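PDB 4K3C: outer membrane protein assembly factor BamA from Haemophilus ducreyi, which is probably part of the Bam complex, which assembles beta-barrel proteins and inserts them into the outer membrane. Local coordinates for residues R198-T210 with L221-R235. Residues are numbered along the deposited sequence; the frame is centred on the assembly and turned at random.
Sequences RNTDSTNVNLSYT and LGGNIFYEDYDNSAR
Thr203 and Asp229, Val205 and Tyr227, Leu207 and Ile225, and Tyr209 and Gly223 face each other as hydrogen-bonded pairs, each closed by two backbone bonds. Leu207 N to Ile225 O and Ile225 N to Leu207 O are both 2.7 Å. Past Ser202 and Tyr230, at the loop end, Asp231 N donates to Asp201 O at 2.6 Å. In the alternating non-hydrogen-bonded pairs, CA-H groups lean on carbonyls, as Ser202 CA does on Asp229 O (3.2 Å).

One face is mostly polar, Phe226 being the exception. Glu228, its CG anti to the backbone N (chi1 172°) and its chain extended, lies alongside Asn204 and brings OE1 to 3.2 Å from Ser202 OG; its OE2 is salt-bridged to Arg243 of strand 242-254. Asn224 crosses Asn206, their amide planes 40° apart. CE1 of Tyr230 rests 3.6 Å from Asp201 CB, and Ser202 CB lies at the edge of that ring.

The other face carries Val205, Leu207, Ile225 and the rings of Tyr209 and Tyr227; Leu207 and Ile225 barely touch, CB to CB 4.5 Å. Thr203 and Asp229 lie side by side there, OG1 3.7 Å from CB.

Antiparallel at 169°, the strands are neighbouring staves of the Omp85 transmembrane beta-barrel, one side largely apolar but polar toward the loop end, the other mostly polar.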
ATOM      1  N   ARG A 198      20.038   5.226  -1.096  1.00 39.89           N
ATOM      2  CA  ARG A 198      20.717   6.510  -0.955  1.00 35.42           C
ATOM      3  C   ARG A 198      19.931   7.672  -1.560  1.00 45.16           C
ATOM      4  O   ARG A 198      19.606   7.640  -2.742  1.00 57.03           O
ATOM      5  CB  ARG A 198      22.086   6.432  -1.633  1.00 35.70           C
ATOM      6  CG  ARG A 198      22.928   7.695  -1.545  1.00 46.57           C
ATOM      7  CD  ARG A 198      22.808   8.582  -2.813  1.00 71.87           C
ATOM      8  NE  ARG A 198      23.663   9.776  -2.743  1.00 66.92           N
ATOM      9  CZ  ARG A 198      23.329  10.982  -3.197  1.00 60.89           C
ATOM     10  NH1 ARG A 198      22.146  11.191  -3.768  1.00 64.50           N
ATOM     11  NH2 ARG A 198      24.177  11.987  -3.072  1.00 56.72           N
ATOM     12  N   ASN A 199      19.637   8.682  -0.737  1.00 50.84           N
ATOM     13  CA  ASN A 199      19.125  10.003  -1.148  1.00 42.79           C
ATOM     14  C   ASN A 199      20.316  10.913  -1.110  1.00 47.63           C
ATOM     15  O   ASN A 199      21.409  10.463  -0.813  1.00 50.60           O
ATOM     16  CB  ASN A 199      18.155  10.571  -0.098  1.00 34.64           C
ATOM     17  CG  ASN A 199      16.774  10.043  -0.240  1.00 62.01           C
ATOM     18  OD1 ASN A 199      16.270   9.912  -1.352  1.00 78.92           O
ATOM     19  ND2 ASN A 199      16.135   9.728   0.886  1.00 72.45           N
ATOM     20  N   THR A 200      20.102  12.204  -1.342  1.00 52.79           N
ATOM     21  CA  THR A 200      21.103  13.201  -0.973  1.00 48.81           C
ATOM     22  C   THR A 200      21.028  13.433   0.526  1.00 48.24           C
ATOM     23  O   THR A 200      21.987  13.923   1.127  1.00 67.26           O
ATOM     24  CB  THR A 200      20.901  14.554  -1.683  1.00 55.31           C
ATOM     25  OG1 THR A 200      19.506  14.749  -1.957  1.00 49.50           O
ATOM     26  CG2 THR A 200      21.706  14.608  -2.981  1.00 66.28           C
ATOM     27  N   ASP A 201      19.891  13.076   1.122  1.00 36.16           N
ATOM     28  CA  ASP A 201      19.640  13.354   2.535  1.00 47.30           C
ATOM     29  C   ASP A 201      20.007  12.191   3.452  1.00 55.38           C
ATOM     30  O   ASP A 201      20.418  12.405   4.602  1.00 53.65           O
ATOM     31  CB  ASP A 201      18.187  13.794   2.782  1.00 51.71           C
ATOM     32  CG  ASP A 201      17.946  15.250   2.424  1.00 57.00           C
ATOM     33  OD1 ASP A 201      18.598  16.135   3.016  1.00 62.77           O
ATOM     34  OD2 ASP A 201      17.092  15.515   1.556  1.00 57.52           O
ATOM     35  N   SER A 202      19.865  10.965   2.958  1.00 59.04           N
ATOM     36  CA  SER A 202      20.288   9.815   3.757  1.00 62.60           C
ATOM     37  C   SER A 202      20.763   8.577   2.988  1.00 57.42           C
ATOM     38  O   SER A 202      20.613   8.462   1.775  1.00 59.42           O
ATOM     39  CB  SER A 202      19.189   9.417   4.760  1.00 57.32           C
ATOM     40  OG  SER A 202      17.932   9.280   4.127  1.00 45.41           O
ATOM     41  N   THR A 203      21.369   7.662   3.727  1.00 47.87           N
ATOM     42  CA  THR A 203      21.493   6.293   3.274  1.00 43.55           C
ATOM     43  C   THR A 203      20.807   5.446   4.340  1.00 41.35           C
ATOM     44  O   THR A 203      20.968   5.695   5.532  1.00 38.17           O
ATOM     45  CB  THR A 203      22.954   5.866   3.120  1.00 38.59           C
ATOM     46  OG1 THR A 203      23.605   5.980   4.383  1.00 50.78           O
ATOM     47  CG2 THR A 203      23.675   6.752   2.120  1.00 39.11           C
ATOM     48  N   ASN A 204      20.018   4.467   3.926  1.00 35.68           N
ATOM     49  CA  ASN A 204      19.275   3.690   4.893  1.00 33.63           C
ATOM     50  C   ASN A 204      19.404   2.220   4.580  1.00 39.32           C
ATOM     51  O   ASN A 204      19.060   1.773   3.498  1.00 52.63           O
ATOM     52  CB  ASN A 204      17.801   4.085   4.895  1.00 49.46           C
ATOM     53  CG  ASN A 204      17.556   5.485   4.331  1.00 67.56           C
ATOM     54  OD1 ASN A 204      17.252   6.422   5.075  1.00 71.40           O
ATOM     55  ND2 ASN A 204      17.668   5.628   3.007  1.00 74.88           N
ATOM     56  N   VAL A 205      19.917   1.471   5.533  1.00 36.16           N
ATOM     57  CA  VAL A 205      19.985   0.035   5.406  1.00 39.90           C
ATOM     58  C   VAL A 205      18.904  -0.545   6.297  1.00 47.22           C
ATOM     59  O   VAL A 205      18.534   0.037   7.309  1.00 54.08           O
ATOM     60  CB  VAL A 205      21.364  -0.487   5.824  1.00 41.21           C
ATOM     61  CG1 VAL A 205      21.468  -2.004   5.650  1.00 28.73           C
ATOM     62  CG2 VAL A 205      22.401   0.210   5.015  1.00 32.54           C
ATOM     63  N   ASN A 206      18.426  -1.719   5.932  1.00 51.37           N
ATOM     64  CA  ASN A 206      17.209  -2.210   6.485  1.00 27.39           C
ATOM     65  C   ASN A 206      17.170  -3.727   6.388  1.00 32.76           C
ATOM     66  O   ASN A 206      17.216  -4.284   5.277  1.00 31.37           O
ATOM     67  CB  ASN A 206      16.102  -1.625   5.630  1.00 45.22           C
ATOM     68  CG  ASN A 206      14.766  -2.133   6.011  1.00 56.87           C
ATOM     69  OD1 ASN A 206      14.385  -2.070   7.181  1.00 61.53           O
ATOM     70  ND2 ASN A 206      14.031  -2.664   5.037  1.00 66.17           N
ATOM     71  N   LEU A 207      17.113  -4.416   7.527  1.00 28.56           N
ATOM     72  CA  LEU A 207      16.803  -5.848   7.496  1.00 27.88           C
ATOM     73  C   LEU A 207      15.379  -6.038   7.950  1.00 41.25           C
ATOM     74  O   LEU A 207      14.951  -5.431   8.932  1.00 48.63           O
ATOM     75  CB  LEU A 207      17.719  -6.648   8.404  1.00 42.05           C
ATOM     76  CG  LEU A 207      17.589  -8.153   8.141  1.00 42.34           C
ATOM     77  CD1 LEU A 207      18.941  -8.828   8.220  1.00 31.20           C
ATOM     78  CD2 LEU A 207      16.627  -8.801   9.121  1.00 49.12           C
ATOM     79  N   SER A 208      14.636  -6.890   7.258  1.00 32.66           N
ATOM     80  CA  SER A 208      13.213  -7.023   7.562  1.00 34.39           C
ATOM     81  C   SER A 208      12.753  -8.466   7.424  1.00 43.51           C
ATOM     82  O   SER A 208      13.142  -9.162   6.473  1.00 48.98           O
ATOM     83  CB  SER A 208      12.382  -6.138   6.632  1.00 36.37           C
ATOM     84  OG  SER A 208      12.405  -6.647   5.306  1.00 53.04           O
ATOM     85  N   TYR A 209      11.932  -8.908   8.380  1.00 32.83           N
ATOM     86  CA  TYR A 209      11.330 -10.234   8.316  1.00 29.50           C
ATOM     87  C   TYR A 209       9.796 -10.177   8.323  1.00 29.79           C
ATOM     88  O   TYR A 209       9.200  -9.599   9.208  1.00 32.66           O
ATOM     89  CB  TYR A 209      11.855 -11.130   9.447  1.00 29.73           C
ATOM     90  CG  TYR A 209      11.260 -12.527   9.447  1.00 30.56           C
ATOM     91  CD1 TYR A 209      11.608 -13.460   8.475  1.00 37.39           C
ATOM     92  CD2 TYR A 209      10.341 -12.902  10.406  1.00 41.29           C
ATOM     93  CE1 TYR A 209      11.050 -14.747   8.472  1.00 34.71           C
ATOM     94  CE2 TYR A 209       9.777 -14.168  10.407  1.00 52.89           C
ATOM     95  CZ  TYR A 209      10.136 -15.091   9.446  1.00 43.39           C
ATOM     96  OH  TYR A 209       9.547 -16.342   9.483  1.00 42.49           O
ATOM     97  N   THR A 210       9.162 -10.809   7.348  1.00 35.71           N
ATOM     98  CA  THR A 210       7.713 -10.754   7.248  1.00 47.10           C
ATOM     99  C   THR A 210       7.023 -12.118   7.354  1.00 51.04           C
ATOM    100  O   THR A 210       7.190 -12.976   6.493  1.00 53.72           O
ATOM    101  CB  THR A 210       7.296 -10.121   5.905  1.00 54.88           C
ATOM    102  OG1 THR A 210       8.213  -9.075   5.562  1.00 59.04           O
ATOM    103  CG2 THR A 210       5.907  -9.556   6.005  1.00 53.66           C
ATOM    104  N   LEU A 221       2.991 -10.556  11.030  1.00 45.62           N
ATOM    105  CA  LEU A 221       3.974 -10.060  11.978  1.00 45.50           C
ATOM    106  C   LEU A 221       5.204  -9.631  11.223  1.00 46.26           C
ATOM    107  O   LEU A 221       5.900 -10.453  10.661  1.00 54.60           O
ATOM    108  CB  LEU A 221       4.351 -11.133  12.998  1.00 54.81           C
ATOM    109  CG  LEU A 221       4.821 -10.667  14.382  1.00 53.34           C
ATOM    110  CD1 LEU A 221       6.162 -11.301  14.752  1.00 40.86           C
ATOM    111  CD2 LEU A 221       4.868  -9.131  14.470  1.00 53.83           C
ATOM    112  N   GLY A 222       5.458  -8.332  11.201  1.00 49.65           N
ATOM    113  CA  GLY A 222       6.633  -7.793  10.554  1.00 41.59           C
ATOM    114  C   GLY A 222       7.719  -7.430  11.552  1.00 43.57           C
ATOM    115  O   GLY A 222       7.463  -6.826  12.594  1.00 49.68           O
ATOM    116  N   GLY A 223       8.951  -7.801  11.237  1.00 33.98           N
ATOM    117  CA  GLY A 223      10.088  -7.360  12.018  1.00 32.11           C
ATOM    118  C   GLY A 223      11.002  -6.512  11.163  1.00 43.54           C
ATOM    119  O   GLY A 223      11.164  -6.774   9.971  1.00 45.99           O
ATOM    120  N   ASN A 224      11.597  -5.490  11.759  1.00 27.69           N
ATOM    121  CA  ASN A 224      12.480  -4.652  11.004  1.00 27.36           C
ATOM    122  C   ASN A 224      13.596  -4.154  11.877  1.00 40.47           C
ATOM    123  O   ASN A 224      13.354  -3.791  13.013  1.00 43.04           O
ATOM    124  CB  ASN A 224      11.691  -3.488  10.413  1.00 32.76           C
ATOM    125  CG  ASN A 224      12.467  -2.730   9.343  1.00 48.54           C
ATOM    126  OD1 ASN A 224      12.925  -1.608   9.568  1.00 67.36           O
ATOM    127  ND2 ASN A 224      12.614  -3.339   8.171  1.00 42.43           N
ATOM    128  N   ILE A 225      14.817  -4.167  11.356  1.00 27.32           N
ATOM    129  CA  ILE A 225      15.958  -3.592  12.029  1.00 27.41           C
ATOM    130  C   ILE A 225      16.609  -2.699  11.004  1.00 32.52           C
ATOM    131  O   ILE A 225      16.807  -3.106   9.860  1.00 32.58           O
ATOM    132  CB  ILE A 225      16.997  -4.644  12.356  1.00 36.86           C
ATOM    133  CG1 ILE A 225      16.383  -5.797  13.139  1.00 34.05           C
ATOM    134  CG2 ILE A 225      18.190  -4.018  13.091  1.00 27.95           C
ATOM    135  CD1 ILE A 225      17.345  -6.982  13.264  1.00 40.58           C
ATOM    136  N   PHE A 226      16.990  -1.496  11.402  1.00 27.31           N
ATOM    137  CA  PHE A 226      17.384  -0.510  10.421  1.00 34.95           C
ATOM    138  C   PHE A 226      18.377   0.481  10.963  1.00 41.73           C
ATOM    139  O   PHE A 226      18.428   0.762  12.166  1.00 41.51           O
ATOM    140  CB  PHE A 226      16.152   0.263   9.928  1.00 35.04           C
ATOM    141  CG  PHE A 226      15.476   1.063  11.003  1.00 36.05           C
ATOM    142  CD1 PHE A 226      14.484   0.486  11.792  1.00 26.88           C
ATOM    143  CD2 PHE A 226      15.834   2.388  11.231  1.00 34.85           C
ATOM    144  CE1 PHE A 226      13.862   1.210  12.802  1.00 44.31           C
ATOM    145  CE2 PHE A 226      15.214   3.122  12.239  1.00 40.27           C
ATOM    146  CZ  PHE A 226      14.226   2.531  13.028  1.00 42.19           C
ATOM    147  N   TYR A 227      19.129   1.045  10.031  1.00 44.72           N
ATOM    148  CA  TYR A 227      20.066   2.100  10.311  1.00 44.63           C
ATOM    149  C   TYR A 227      19.821   3.212   9.276  1.00 36.74           C
ATOM    150  O   TYR A 227      19.636   2.944   8.091  1.00 32.84           O
ATOM    151  CB  TYR A 227      21.477   1.511  10.241  1.00 50.28           C
ATOM    152  CG  TYR A 227      22.606   2.487  10.031  1.00 56.24           C
ATOM    153  CD1 TYR A 227      22.874   3.486  10.957  1.00 65.88           C
ATOM    154  CD2 TYR A 227      23.428   2.384   8.925  1.00 56.11           C
ATOM    155  CE1 TYR A 227      23.920   4.369  10.777  1.00 66.48           C
ATOM    156  CE2 TYR A 227      24.470   3.262   8.729  1.00 61.93           C
ATOM    157  CZ  TYR A 227      24.714   4.254   9.659  1.00 67.98           C
ATOM    158  OH  TYR A 227      25.765   5.129   9.468  1.00 73.32           O
ATOM    159  N   GLU A 228      19.760   4.456   9.723  1.00 38.34           N
ATOM    160  CA  GLU A 228      19.659   5.561   8.791  1.00 28.44           C
ATOM    161  C   GLU A 228      20.739   6.565   9.124  1.00 48.59           C
ATOM    162  O   GLU A 228      20.931   6.914  10.283  1.00 45.61           O
ATOM    163  CB  GLU A 228      18.286   6.242   8.829  1.00 46.87           C
ATOM    164  CG  GLU A 228      18.237   7.534   7.980  1.00 60.00           C
ATOM    165  CD  GLU A 228      16.879   8.238   7.976  1.00 76.11           C
ATOM    166  OE1 GLU A 228      16.438   8.700   6.897  1.00 79.52           O
ATOM    167  OE2 GLU A 228      16.260   8.352   9.053  1.00 82.45           O
ATOM    168  N   ASP A 229      21.453   7.015   8.097  1.00 53.26           N
ATOM    169  CA  ASP A 229      22.422   8.089   8.240  1.00 49.87           C
ATOM    170  C   ASP A 229      21.935   9.314   7.490  1.00 45.63           C
ATOM    171  O   ASP A 229      22.155   9.419   6.287  1.00 49.42           O
ATOM    172  CB  ASP A 229      23.786   7.663   7.706  1.00 53.39           C
ATOM    173  CG  ASP A 229      24.882   8.647   8.068  1.00 74.83           C
ATOM    174  OD1 ASP A 229      24.789   9.259   9.153  1.00 82.79           O
ATOM    175  OD2 ASP A 229      25.835   8.812   7.272  1.00 85.77           O
ATOM    176  N   TYR A 230      21.275  10.225   8.212  1.00 44.09           N
ATOM    177  CA  TYR A 230      20.682  11.457   7.656  1.00 40.97           C
ATOM    178  C   TYR A 230      21.643  12.633   7.712  1.00 43.91           C
ATOM    179  O   TYR A 230      22.342  12.834   8.712  1.00 44.17           O
ATOM    180  CB  TYR A 230      19.428  11.822   8.437  1.00 30.14           C
ATOM    181  CG  TYR A 230      18.636  12.961   7.875  1.00 37.28           C
ATOM    182  CD1 TYR A 230      17.830  12.779   6.770  1.00 38.32           C
ATOM    183  CD2 TYR A 230      18.656  14.220   8.469  1.00 44.62           C
ATOM    184  CE1 TYR A 230      17.074  13.830   6.243  1.00 48.48           C
ATOM    185  CE2 TYR A 230      17.896  15.280   7.957  1.00 42.43           C
ATOM    186  CZ  TYR A 230      17.107  15.071   6.842  1.00 49.14           C
ATOM    187  OH  TYR A 230      16.354  16.088   6.300  1.00 54.20           O
ATOM    188  N   ASP A 231      21.682  13.402   6.628  1.00 43.42           N
ATOM    189  CA  ASP A 231      22.532  14.582   6.562  1.00 46.18           C
ATOM    190  C   ASP A 231      21.982  15.550   5.552  1.00 42.15           C
ATOM    191  O   ASP A 231      21.974  15.303   4.358  1.00 50.75           O
ATOM    192  CB  ASP A 231      23.967  14.236   6.206  1.00 51.63           C
ATOM    193  CG  ASP A 231      24.865  15.466   6.137  1.00 59.77           C
ATOM    194  OD1 ASP A 231      24.348  16.610   6.189  1.00 54.36           O
ATOM    195  OD2 ASP A 231      26.101  15.280   6.020  1.00 58.40           O
ATOM    196  N   ASN A 232      21.652  16.711   6.069  1.00 47.89           N
ATOM    197  CA  ASN A 232      20.651  17.589   5.516  1.00 48.93           C
ATOM    198  C   ASN A 232      21.315  18.832   4.909  1.00 61.50           C
ATOM    199  O   ASN A 232      20.656  19.715   4.360  1.00 68.11           O
ATOM    200  CB  ASN A 232      19.761  17.933   6.706  1.00 45.74           C
ATOM    201  CG  ASN A 232      18.760  18.961   6.409  1.00 67.24           C
ATOM    202  OD1 ASN A 232      18.903  20.108   6.827  1.00 75.71           O
ATOM    203  ND2 ASN A 232      17.703  18.572   5.702  1.00 79.68           N
ATOM    204  N   SER A 233      22.645  18.854   4.978  1.00 56.35           N
ATOM    205  CA  SER A 233      23.435  20.073   4.825  1.00 42.15           C
ATOM    206  C   SER A 233      23.278  20.825   3.506  1.00 48.62           C
ATOM    207  O   SER A 233      23.631  22.003   3.414  1.00 56.91           O
ATOM    208  CB  SER A 233      24.907  19.759   5.070  1.00 49.09           C
ATOM    209  OG  SER A 233      25.056  18.873   6.166  1.00 59.29           O
ATOM    210  N   ALA A 234      22.748  20.170   2.485  1.00 49.64           N
ATOM    211  CA  ALA A 234      22.608  20.842   1.197  1.00 51.01           C
ATOM    212  C   ALA A 234      21.151  21.205   0.907  1.00 59.19           C
ATOM    213  O   ALA A 234      20.429  20.391   0.334  1.00 66.18           O
ATOM    214  CB  ALA A 234      23.164  19.961   0.091  1.00 44.13           C
ATOM    215  N   ARG A 235      20.726  22.418   1.285  1.00 57.98           N
ATOM    216  CA  ARG A 235      19.330  22.802   1.101  1.00 52.30           C
ATOM    217  C   ARG A 235      18.854  24.274   1.360  1.00 78.78           C
ATOM    218  O   ARG A 235      19.307  25.246   0.730  1.00 66.03           O
ATOM    219  CB  ARG A 235      18.440  21.813   1.876  1.00 59.41           C
ATOM    220  CG  ARG A 235      17.336  21.219   1.000  1.00 67.62           C
ATOM    221  CD  ARG A 235      16.602  20.005   1.565  1.00 64.39           C
ATOM    222  NE  ARG A 235      15.579  19.578   0.605  1.00 66.41           N
ATOM    223  CZ  ARG A 235      15.431  18.333   0.159  1.00 67.09           C
ATOM    224  NH1 ARG A 235      16.232  17.374   0.604  1.00 65.40           N
ATOM    225  NH2 ARG A 235      14.476  18.044  -0.720  1.00 63.29           N
TER